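Local coordinates for protein rRNA adenine N-6-methyltransferase (Saccharopolyspora erythraea, PDB 6NVM) that dimethylates an adenine of 23S rRNA at N6 with S-adenosyl-L-methionine as methyl donor, lowering ribosome affinity for macrolide, lincosamide and streptogramin B antibiotics, at residues Thr65-Ala77 against Phe125-Gly139. Numbering follows the deposited sequence.
Sequences TAELRPDLPVLEA and FLTAEPPPEPFAFVG
A77 lays its CB over one face of the F125 ring, a CH-pi contact 4.3 Å from the centroid, and the same methyl meets the edge of the F137 ring at CE1. A residue this small fits where two aromatic rings converge. On the same face of the sheet, both methyls of L75 meet P131 tip to tip, CD2 lying 3.9 Å from P131 CD; CD2 also reaches the edge of F125, and CD1 comes within 4.2 Å of F135 CD2. P131, in the loop before strand 135-139, sets its CD over a face of F135 and covers part of this apolar layer, as does helix 146-155. The other face is mostly aliphatic, with E76 among its side chains: A136 CB receives L68 CD2 and L72 CD2, and V138 CG2 nestles between A66 CB, at 3.8 Å, and V74 CG1. Between the two layers, strands 73-77 and 135-139 run parallel, joined by backbone hydrogen bonds from A136 N to P73 O, L75 N to A136 O (2.9 Å), V138 N to L75 O and A77 N to V138 O. These are the first and fourth strands of a 3-2-1-4-5-7-6 sheet, the central pairing of the class I, Rossmann-like methyltransferase fold; A77 leads into G78, a predicted S-adenosyl-L-methionine-binding residue.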
ATOM      1  N   THR A  65     -13.703   3.810   1.254  1.00 41.43           N
ATOM      2  CA  THR A  65     -12.643   3.095   0.550  1.00 41.78           C
ATOM      3  C   THR A  65     -12.117   1.916   1.358  1.00 40.78           C
ATOM      4  O   THR A  65     -11.620   0.939   0.783  1.00 39.01           O
ATOM      5  CB  THR A  65     -11.492   4.060   0.236  1.00 43.54           C
ATOM      6  OG1 THR A  65     -11.938   5.046  -0.698  1.00 43.89           O
ATOM      7  CG2 THR A  65     -10.285   3.331  -0.344  1.00 44.82           C
ATOM      8  N   ALA A  66     -12.189   1.992   2.686  1.00 34.92           N
ATOM      9  CA  ALA A  66     -11.553   0.983   3.517  1.00 32.99           C
ATOM     10  C   ALA A  66     -12.264  -0.364   3.476  1.00 31.46           C
ATOM     11  O   ALA A  66     -11.729  -1.336   4.015  1.00 33.89           O
ATOM     12  CB  ALA A  66     -11.466   1.491   4.953  1.00 33.20           C
ATOM     13  N   GLU A  67     -13.446  -0.440   2.868  0.94 29.68           N
ATOM     14  CA  GLU A  67     -14.184  -1.691   2.721  0.94 32.93           C
ATOM     15  C   GLU A  67     -14.391  -2.361   4.078  0.94 33.53           C
ATOM     16  O   GLU A  67     -14.001  -3.506   4.314  0.94 34.12           O
ATOM     17  CB  GLU A  67     -13.466  -2.618   1.736  0.94 36.01           C
ATOM     18  CG  GLU A  67     -13.390  -2.002   0.343  0.94 39.18           C
ATOM     19  CD  GLU A  67     -12.762  -2.907  -0.696  0.94 42.41           C
ATOM     20  OE1 GLU A  67     -11.813  -3.648  -0.361  0.94 39.06           O
ATOM     21  OE2 GLU A  67     -13.228  -2.858  -1.861  0.94 46.42           O
ATOM     22  N   LEU A  68     -15.037  -1.615   4.968  1.00 31.20           N
ATOM     23  CA  LEU A  68     -15.249  -2.041   6.340  1.00 30.17           C
ATOM     24  C   LEU A  68     -16.567  -2.797   6.475  1.00 32.50           C
ATOM     25  O   LEU A  68     -17.455  -2.710   5.626  1.00 34.69           O
ATOM     26  CB  LEU A  68     -15.238  -0.832   7.274  1.00 31.85           C
ATOM     27  CG  LEU A  68     -13.991   0.049   7.176  1.00 31.20           C
ATOM     28  CD1 LEU A  68     -14.157   1.266   8.076  1.00 32.47           C
ATOM     29  CD2 LEU A  68     -12.746  -0.747   7.546  1.00 31.15           C
ATOM     30  N   ARG A  69     -16.677  -3.557   7.558  1.00 27.79           N
ATOM     31  CA  ARG A  69     -17.884  -4.316   7.847  1.00 30.05           C
ATOM     32  C   ARG A  69     -17.973  -4.518   9.349  1.00 30.28           C
ATOM     33  O   ARG A  69     -16.972  -4.369  10.060  1.00 30.04           O
ATOM     34  CB  ARG A  69     -17.893  -5.669   7.119  1.00 31.05           C
ATOM     35  CG  ARG A  69     -16.715  -6.558   7.446  1.00 30.86           C
ATOM     36  CD  ARG A  69     -16.836  -7.908   6.760  1.00 34.59           C
ATOM     37  NE  ARG A  69     -15.754  -8.816   7.141  1.00 38.29           N
ATOM     38  CZ  ARG A  69     -14.565  -8.869   6.547  1.00 38.28           C
ATOM     39  NH1 ARG A  69     -14.283  -8.066   5.530  1.00 34.81           N
ATOM     40  NH2 ARG A  69     -13.654  -9.735   6.970  1.00 37.73           N
ATOM     41  N   PRO A  70     -19.153  -4.871   9.862  1.00 31.24           N
ATOM     42  CA  PRO A  70     -19.361  -4.844  11.323  1.00 33.76           C
ATOM     43  C   PRO A  70     -18.505  -5.822  12.111  1.00 31.23           C
ATOM     44  O   PRO A  70     -18.311  -5.605  13.312  1.00 30.97           O
ATOM     45  CB  PRO A  70     -20.852  -5.178  11.473  1.00 34.65           C
ATOM     46  CG  PRO A  70     -21.459  -4.863  10.167  1.00 36.67           C
ATOM     47  CD  PRO A  70     -20.405  -5.138   9.137  1.00 32.87           C
ATOM     48  N   ASP A  71     -17.996  -6.895  11.508  1.00 29.90           N
ATOM     49  CA  ASP A  71     -17.178  -7.839  12.260  1.00 32.96           C
ATOM     50  C   ASP A  71     -15.681  -7.626  12.047  1.00 29.81           C
ATOM     51  O   ASP A  71     -14.880  -8.427  12.542  1.00 29.97           O
ATOM     52  CB  ASP A  71     -17.575  -9.284  11.919  1.00 39.95           C
ATOM     53  CG  ASP A  71     -17.085  -9.744  10.542  1.00 48.08           C
ATOM     54  OD1 ASP A  71     -16.543  -8.933   9.766  1.00 49.45           O
ATOM     55  OD2 ASP A  71     -17.248 -10.948  10.241  1.00 51.50           O
ATOM     56  N   LEU A  72     -15.283  -6.553  11.357  1.00 28.30           N
ATOM     57  CA  LEU A  72     -13.878  -6.317  11.028  1.00 25.93           C
ATOM     58  C   LEU A  72     -13.298  -5.195  11.880  1.00 30.17           C
ATOM     59  O   LEU A  72     -13.792  -4.060  11.802  1.00 28.67           O
ATOM     60  CB  LEU A  72     -13.744  -5.971   9.547  1.00 29.63           C
ATOM     61  CG  LEU A  72     -12.324  -5.832   8.999  1.00 28.77           C
ATOM     62  CD1 LEU A  72     -11.646  -7.184   8.955  1.00 30.98           C
ATOM     63  CD2 LEU A  72     -12.355  -5.194   7.622  1.00 32.31           C
ATOM     64  N   PRO A  73     -12.243  -5.428  12.661  1.00 27.90           N
ATOM     65  CA  PRO A  73     -11.621  -4.330  13.406  1.00 27.16           C
ATOM     66  C   PRO A  73     -10.678  -3.510  12.532  1.00 27.76           C
ATOM     67  O   PRO A  73     -10.155  -3.975  11.520  1.00 28.25           O
ATOM     68  CB  PRO A  73     -10.857  -5.059  14.516  1.00 29.69           C
ATOM     69  CG  PRO A  73     -10.458  -6.355  13.883  1.00 31.40           C
ATOM     70  CD  PRO A  73     -11.595  -6.721  12.950  1.00 29.11           C
ATOM     71  N   VAL A  74     -10.473  -2.260  12.949  1.00 26.11           N
ATOM     72  CA  VAL A  74      -9.641  -1.304  12.230  1.00 27.34           C
ATOM     73  C   VAL A  74      -8.546  -0.806  13.160  1.00 25.97           C
ATOM     74  O   VAL A  74      -8.799  -0.530  14.338  1.00 27.69           O
ATOM     75  CB  VAL A  74     -10.476  -0.114  11.705  1.00 29.32           C
ATOM     76  CG1 VAL A  74      -9.576   0.938  11.042  1.00 32.85           C
ATOM     77  CG2 VAL A  74     -11.541  -0.600  10.739  1.00 30.52           C
ATOM     78  N   LEU A  75      -7.332  -0.688  12.629  1.00 25.10           N
ATOM     79  CA  LEU A  75      -6.262   0.055  13.282  1.00 23.89           C
ATOM     80  C   LEU A  75      -6.046   1.359  12.527  1.00 25.36           C
ATOM     81  O   LEU A  75      -6.031   1.373  11.292  1.00 28.77           O
ATOM     82  CB  LEU A  75      -4.960  -0.755  13.330  1.00 25.48           C
ATOM     83  CG  LEU A  75      -4.803  -1.702  14.520  1.00 30.18           C
ATOM     84  CD1 LEU A  75      -5.893  -2.754  14.538  1.00 33.12           C
ATOM     85  CD2 LEU A  75      -3.422  -2.360  14.495  1.00 31.71           C
ATOM     86  N   GLU A  76      -5.895   2.459  13.270  1.00 25.07           N
ATOM     87  CA  GLU A  76      -5.723   3.774  12.668  1.00 25.86           C
ATOM     88  C   GLU A  76      -4.459   4.441  13.190  1.00 25.56           C
ATOM     89  O   GLU A  76      -4.157   4.379  14.385  1.00 28.04           O
ATOM     90  CB  GLU A  76      -6.930   4.696  12.938  1.00 26.24           C
ATOM     91  CG  GLU A  76      -6.794   6.061  12.268  1.00 28.17           C
ATOM     92  CD  GLU A  76      -7.891   7.037  12.654  1.00 31.81           C
ATOM     93  OE1 GLU A  76      -8.495   6.866  13.733  1.00 31.67           O
ATOM     94  OE2 GLU A  76      -8.146   7.977  11.870  1.00 29.83           O
ATOM     95  N   ALA A  77      -3.739   5.096  12.285  1.00 27.90           N
ATOM     96  CA  ALA A  77      -2.573   5.896  12.627  1.00 29.64           C
ATOM     97  C   ALA A  77      -2.762   7.303  12.079  1.00 30.30           C
ATOM     98  O   ALA A  77      -3.455   7.508  11.076  1.00 32.24           O
ATOM     99  CB  ALA A  77      -1.279   5.273  12.066  1.00 32.83           C
ATOM    100  N   PHE A 125       2.759   3.895  16.421  1.00 27.31           N
ATOM    101  CA  PHE A 125       2.169   2.824  15.627  1.00 25.87           C
ATOM    102  C   PHE A 125       3.227   1.922  15.010  1.00 27.14           C
ATOM    103  O   PHE A 125       2.976   0.730  14.790  1.00 27.26           O
ATOM    104  CB  PHE A 125       1.289   3.395  14.516  1.00 27.23           C
ATOM    105  CG  PHE A 125       0.703   2.336  13.629  1.00 26.02           C
ATOM    106  CD1 PHE A 125      -0.385   1.593  14.049  1.00 29.01           C
ATOM    107  CD2 PHE A 125       1.271   2.044  12.405  1.00 29.34           C
ATOM    108  CE1 PHE A 125      -0.915   0.588  13.251  1.00 30.17           C
ATOM    109  CE2 PHE A 125       0.736   1.046  11.597  1.00 26.34           C
ATOM    110  CZ  PHE A 125      -0.346   0.318  12.023  1.00 28.25           C
ATOM    111  N   LEU A 126       4.403   2.466  14.709  1.00 27.57           N
ATOM    112  CA  LEU A 126       5.384   1.703  13.945  1.00 28.92           C
ATOM    113  C   LEU A 126       5.950   0.524  14.723  1.00 31.59           C
ATOM    114  O   LEU A 126       6.496  -0.397  14.105  1.00 33.65           O
ATOM    115  CB  LEU A 126       6.508   2.625  13.479  1.00 31.32           C
ATOM    116  CG  LEU A 126       6.183   3.427  12.216  1.00 31.04           C
ATOM    117  CD1 LEU A 126       7.296   4.435  11.922  1.00 32.16           C
ATOM    118  CD2 LEU A 126       5.979   2.503  11.016  1.00 29.36           C
ATOM    119  N   THR A 127       5.836   0.524  16.050  1.00 29.65           N
ATOM    120  CA  THR A 127       6.270  -0.602  16.870  1.00 32.76           C
ATOM    121  C   THR A 127       5.101  -1.446  17.363  1.00 35.18           C
ATOM    122  O   THR A 127       5.304  -2.348  18.184  1.00 36.66           O
ATOM    123  CB  THR A 127       7.088  -0.111  18.068  1.00 34.28           C
ATOM    124  OG1 THR A 127       6.265   0.704  18.918  1.00 32.14           O
ATOM    125  CG2 THR A 127       8.293   0.689  17.606  1.00 38.66           C
ATOM    126  N   ALA A 128       3.888  -1.176  16.885  1.00 33.30           N
ATOM    127  CA  ALA A 128       2.722  -1.959  17.267  1.00 30.95           C
ATOM    128  C   ALA A 128       2.693  -3.292  16.519  1.00 32.93           C
ATOM    129  O   ALA A 128       3.147  -3.403  15.381  1.00 31.14           O
ATOM    130  CB  ALA A 128       1.440  -1.178  16.985  1.00 33.98           C
ATOM    131  N   GLU A 129       2.170  -4.318  17.192  1.00 31.98           N
ATOM    132  CA  GLU A 129       1.951  -5.626  16.587  1.00 33.60           C
ATOM    133  C   GLU A 129       0.581  -5.665  15.919  1.00 29.49           C
ATOM    134  O   GLU A 129      -0.385  -5.129  16.465  1.00 33.98           O
ATOM    135  CB  GLU A 129       2.023  -6.730  17.642  1.00 42.22           C
ATOM    136  CG  GLU A 129       3.424  -7.066  18.107  1.00 52.40           C
ATOM    137  CD  GLU A 129       4.186  -7.919  17.105  1.00 59.82           C
ATOM    138  OE1 GLU A 129       3.548  -8.726  16.393  1.00 61.42           O
ATOM    139  OE2 GLU A 129       5.424  -7.781  17.030  1.00 63.88           O
ATOM    140  N   PRO A 130       0.431  -6.281  14.745  1.00 33.23           N
ATOM    141  CA  PRO A 130      -0.905  -6.423  14.176  1.00 36.13           C
ATOM    142  C   PRO A 130      -1.722  -7.417  14.978  1.00 35.09           C
ATOM    143  O   PRO A 130      -1.165  -8.312  15.637  1.00 33.61           O
ATOM    144  CB  PRO A 130      -0.630  -6.939  12.751  1.00 36.48           C
ATOM    145  CG  PRO A 130       0.662  -7.621  12.856  1.00 32.32           C
ATOM    146  CD  PRO A 130       1.461  -6.843  13.857  1.00 33.39           C
ATOM    147  N   PRO A 131      -3.050  -7.297  14.963  1.00 33.68           N
ATOM    148  CA  PRO A 131      -3.873  -8.267  15.678  1.00 34.56           C
ATOM    149  C   PRO A 131      -3.854  -9.614  14.979  1.00 31.87           C
ATOM    150  O   PRO A 131      -3.681  -9.689  13.750  1.00 32.55           O
ATOM    151  CB  PRO A 131      -5.276  -7.635  15.647  1.00 34.18           C
ATOM    152  CG  PRO A 131      -5.255  -6.722  14.483  1.00 31.75           C
ATOM    153  CD  PRO A 131      -3.848  -6.214  14.369  1.00 31.80           C
ATOM    154  N   PRO A 132      -4.033 -10.712  15.721  1.00 37.01           N
ATOM    155  CA  PRO A 132      -3.951 -12.041  15.098  1.00 40.45           C
ATOM    156  C   PRO A 132      -5.261 -12.494  14.472  1.00 41.30           C
ATOM    157  O   PRO A 132      -5.602 -13.680  14.503  1.00 45.62           O
ATOM    158  CB  PRO A 132      -3.551 -12.939  16.273  1.00 42.79           C
ATOM    159  CG  PRO A 132      -4.220 -12.298  17.445  1.00 44.52           C
ATOM    160  CD  PRO A 132      -4.202 -10.803  17.182  1.00 41.10           C
ATOM    161  N   GLU A 133      -5.995 -11.554  13.900  1.00 36.91           N
ATOM    162  CA  GLU A 133      -7.255 -11.817  13.217  1.00 34.11           C
ATOM    163  C   GLU A 133      -7.339 -10.872  12.026  1.00 31.03           C
ATOM    164  O   GLU A 133      -6.565  -9.907  11.956  1.00 29.36           O
ATOM    165  CB  GLU A 133      -8.444 -11.610  14.160  1.00 35.97           C
ATOM    166  CG  GLU A 133      -8.494 -10.209  14.771  1.00 36.13           C
ATOM    167  CD  GLU A 133      -9.771  -9.932  15.549  1.00 38.50           C
ATOM    168  OE1 GLU A 133     -10.852 -10.391  15.124  1.00 40.27           O
ATOM    169  OE2 GLU A 133      -9.694  -9.244  16.589  1.00 37.74           O
ATOM    170  N   PRO A 134      -8.242 -11.104  11.074  1.00 30.56           N
ATOM    171  CA  PRO A 134      -8.365 -10.173   9.948  1.00 30.75           C
ATOM    172  C   PRO A 134      -8.672  -8.767  10.445  1.00 29.42           C
ATOM    173  O   PRO A 134      -9.385  -8.579  11.432  1.00 29.33           O
ATOM    174  CB  PRO A 134      -9.519 -10.754   9.123  1.00 32.91           C
ATOM    175  CG  PRO A 134      -9.581 -12.194   9.513  1.00 36.03           C
ATOM    176  CD  PRO A 134      -9.176 -12.237  10.957  1.00 34.46           C
ATOM    177  N   PHE A 135      -8.114  -7.775   9.756  1.00 28.96           N
ATOM    178  CA  PHE A 135      -8.293  -6.387  10.157  1.00 29.17           C
ATOM    179  C   PHE A 135      -7.996  -5.497   8.962  1.00 28.09           C
ATOM    180  O   PHE A 135      -7.474  -5.946   7.939  1.00 28.68           O
ATOM    181  CB  PHE A 135      -7.390  -6.023  11.339  1.00 28.17           C
ATOM    182  CG  PHE A 135      -5.945  -5.831  10.956  1.00 25.85           C
ATOM    183  CD1 PHE A 135      -5.131  -6.922  10.724  1.00 28.04           C
ATOM    184  CD2 PHE A 135      -5.409  -4.555  10.825  1.00 23.65           C
ATOM    185  CE1 PHE A 135      -3.793  -6.753  10.360  1.00 27.75           C
ATOM    186  CE2 PHE A 135      -4.073  -4.377  10.465  1.00 26.14           C
ATOM    187  CZ  PHE A 135      -3.271  -5.484  10.233  1.00 26.55           C
ATOM    188  N   ALA A 136      -8.348  -4.224   9.108  1.00 25.67           N
ATOM    189  CA  ALA A 136      -8.030  -3.201   8.130  1.00 25.38           C
ATOM    190  C   ALA A 136      -7.221  -2.100   8.796  1.00 25.02           C
ATOM    191  O   ALA A 136      -7.390  -1.816   9.984  1.00 23.48           O
ATOM    192  CB  ALA A 136      -9.301  -2.611   7.509  1.00 26.32           C
ATOM    193  N   PHE A 137      -6.326  -1.490   8.021  1.00 25.97           N
ATOM    194  CA  PHE A 137      -5.569  -0.329   8.461  1.00 23.97           C
ATOM    195  C   PHE A 137      -6.049   0.897   7.703  1.00 25.86           C
ATOM    196  O   PHE A 137      -6.271   0.833   6.491  1.00 26.16           O
ATOM    197  CB  PHE A 137      -4.064  -0.507   8.221  1.00 24.33           C
ATOM    198  CG  PHE A 137      -3.279   0.745   8.452  1.00 23.96           C
ATOM    199  CD1 PHE A 137      -2.898   1.108   9.733  1.00 26.70           C
ATOM    200  CD2 PHE A 137      -2.949   1.578   7.403  1.00 28.80           C
ATOM    201  CE1 PHE A 137      -2.183   2.265   9.962  1.00 29.87           C
ATOM    202  CE2 PHE A 137      -2.224   2.744   7.627  1.00 33.81           C
ATOM    203  CZ  PHE A 137      -1.842   3.083   8.910  1.00 31.46           C
ATOM    204  N   VAL A 138      -6.205   2.006   8.420  1.00 27.06           N
ATOM    205  CA  VAL A 138      -6.491   3.307   7.820  1.00 26.75           C
ATOM    206  C   VAL A 138      -5.540   4.320   8.434  1.00 29.77           C
ATOM    207  O   VAL A 138      -5.319   4.310   9.649  1.00 31.74           O
ATOM    208  CB  VAL A 138      -7.956   3.737   8.047  1.00 26.89           C
ATOM    209  CG1 VAL A 138      -8.211   5.108   7.447  1.00 29.57           C
ATOM    210  CG2 VAL A 138      -8.906   2.722   7.456  1.00 28.49           C
ATOM    211  N   GLY A 139      -4.981   5.208   7.621  1.00 28.06           N
ATOM    212  CA  GLY A 139      -4.020   6.148   8.165  1.00 32.69           C
ATOM    213  C   GLY A 139      -3.809   7.365   7.298  1.00 35.25           C
ATOM    214  O   GLY A 139      -3.853   7.295   6.065  1.00 30.80           O
TER